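Local structure of tonb-dependent siderophore receptor (Acinetobacter baumannii, 5FP1) at residues G576-T579 with D580-I584. The protein probably takes part in the first step of iron uptake at the outer membrane by binding iron-chelating siderophores, and may bind ferric enterobactin with micromolar affinity. Numbering follows the deposited sequence.
Sequences GEIT and DKWNI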
loop_
_atom_site.group_PDB
_atom_site.type_symbol
_atom_site.label_atom_id
_atom_site.label_comp_id
_atom_site.label_asym_id
_atom_site.label_seq_id
_atom_site.Cartn_x
_atom_site.Cartn_y
_atom_site.Cartn_z
ATOM N N GLY A 576 20.421 10.860 3.243
ATOM C CA GLY A 576 21.337 10.960 4.390
ATOM C C GLY A 576 21.653 12.400 4.766
ATOM O O GLY A 576 20.861 13.323 4.517
ATOM N N GLU A 577 22.827 12.588 5.365
ATOM C CA GLU A 577 23.285 13.901 5.815
ATOM C C GLU A 577 24.347 14.462 4.878
ATOM O O GLU A 577 25.420 13.882 4.724
ATOM C CB GLU A 577 23.855 13.799 7.230
ATOM C CG GLU A 577 22.895 13.188 8.230
ATOM C CD GLU A 577 22.854 11.678 8.151
ATOM O OE1 GLU A 577 23.942 11.052 8.110
ATOM O OE2 GLU A 577 21.741 11.117 8.137
ATOM N N ILE A 578 24.020 15.570 4.220
ATOM C CA ILE A 578 24.949 16.262 3.352
ATOM C C ILE A 578 25.997 17.017 4.198
ATOM O O ILE A 578 27.169 17.021 3.856
ATOM C CB ILE A 578 24.221 17.256 2.447
ATOM C CG1 ILE A 578 23.128 16.541 1.635
ATOM C CG2 ILE A 578 25.199 17.911 1.489
ATOM C CD1 ILE A 578 22.133 17.495 1.021
ATOM N N THR A 579 25.559 17.648 5.286
ATOM C CA THR A 579 26.457 18.189 6.304
ATOM C C THR A 579 25.845 17.860 7.640
ATOM O O THR A 579 24.803 17.192 7.709
ATOM C CB THR A 579 26.612 19.722 6.217
ATOM O OG1 THR A 579 25.371 20.369 6.541
ATOM C CG2 THR A 579 27.041 20.145 4.842
ATOM N N ASP A 580 26.442 18.349 8.717
ATOM C CA ASP A 580 25.906 18.021 10.025
ATOM C C ASP A 580 24.708 18.911 10.342
ATOM O O ASP A 580 24.091 18.755 11.383
ATOM C CB ASP A 580 26.974 18.086 11.126
ATOM C CG ASP A 580 27.498 19.489 11.368
ATOM O OD1 ASP A 580 27.153 20.428 10.610
ATOM O OD2 ASP A 580 28.274 19.648 12.334
ATOM N N LYS A 581 24.369 19.814 9.428
ATOM C CA LYS A 581 23.143 20.617 9.545
ATOM C C LYS A 581 22.075 20.345 8.455
ATOM O O LYS A 581 20.926 20.781 8.582
ATOM C CB LYS A 581 23.505 22.095 9.479
ATOM C CG LYS A 581 24.465 22.504 10.586
ATOM C CD LYS A 581 24.695 23.995 10.611
ATOM C CE LYS A 581 25.623 24.343 11.763
ATOM N NZ LYS A 581 26.101 25.743 11.650
ATOM N N TRP A 582 22.474 19.682 7.380
ATOM C CA TRP A 582 21.650 19.567 6.177
ATOM C C TRP A 582 21.404 18.091 5.789
ATOM O O TRP A 582 22.353 17.333 5.535
ATOM C CB TRP A 582 22.360 20.292 5.058
ATOM C CG TRP A 582 21.607 20.397 3.798
ATOM C CD1 TRP A 582 20.269 20.167 3.609
ATOM C CD2 TRP A 582 22.131 20.788 2.530
ATOM N NE1 TRP A 582 19.942 20.374 2.296
ATOM C CE2 TRP A 582 21.062 20.766 1.611
ATOM C CE3 TRP A 582 23.405 21.153 2.077
ATOM C CZ2 TRP A 582 21.221 21.099 0.272
ATOM C CZ3 TRP A 582 23.561 21.483 0.742
ATOM C CH2 TRP A 582 22.476 21.448 -0.145
ATOM N N ASN A 583 20.141 17.671 5.775
ATOM C CA ASN A 583 19.833 16.294 5.367
ATOM C C ASN A 583 18.883 16.225 4.185
ATOM O O ASN A 583 18.295 17.246 3.773
ATOM C CB ASN A 583 19.375 15.433 6.529
ATOM C CG ASN A 583 18.081 15.893 7.127
ATOM O OD1 ASN A 583 17.461 16.861 6.656
ATOM N ND2 ASN A 583 17.664 15.213 8.197
ATOM N N ILE A 584 18.796 15.038 3.586
ATOM C CA ILE A 584 18.048 14.913 2.345
ATOM C C ILE A 584 17.488 13.500 2.159
ATOM O O ILE A 584 18.109 12.505 2.556
ATOM C CB ILE A 584 18.919 15.312 1.139
ATOM C CG1 ILE A 584 18.062 15.531 -0.106
ATOM C CG2 ILE A 584 20.012 14.292 0.904
ATOM C CD1 ILE A 584 18.826 15.996 -1.319
#
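Gly-576 and Ile-584 form an antiparallel hydrogen-bonded pair close to the turn of a beta hairpin. Gly-576 N donates to Ile-584 O at 2.9 Å, and Ile-584 N returns a bond to Gly-576 O at 2.8 Å. Gly-576 has a backbone shape in which a side-chain carbon would crowd the carbonyl oxygen before it. Glu-577 faces Asn-583 as a non-hydrogen-bonded pair, with both side chains starting on the same face of the sheet. Their polar ends turn to other partners: Glu-577 OE2 to Ser-22 and Asn-583 OD1 to Thr-631.

Ile-578 begins the turn. Its N donates to Trp-582 O at 2.8 Å, and Thr-579 N reaches the same oxygen on a lone pair, so two amides grip one carbonyl. The side chain of Ile-578 lies over one face of the Trp-582 indole. CD1 sits 3.6 Å from the centroid of the six-membered ring of Trp-582, 17° off the ring normal, a CH-pi contact. CG2 of Ile-578 lies on the same side of the ring, nearest Trp-582 CE3 at 3.8 Å and then CZ3. Ile-578 CD1 also touches Ile-584 CG2 at 3.8 Å, which joins three apolar side chains in a row.

Thr-579 closes the turn with its hydroxyl. With chi1 at 67°, OG1 is held between its own N and carbonyl carbon and accepts from Lys-581 N at 3.1 Å. Trp-582 N adds only weak bonds to Thr-579 OG1 and O.

The turn joins strands 558-575 and 582-597, neighbours in the beta-barrel of this TonB-dependent receptor. Strand 624-635 flanks the second of these: Thr-630 bonds Trp-582 NE1, and Leu-628 packs on Ile-584.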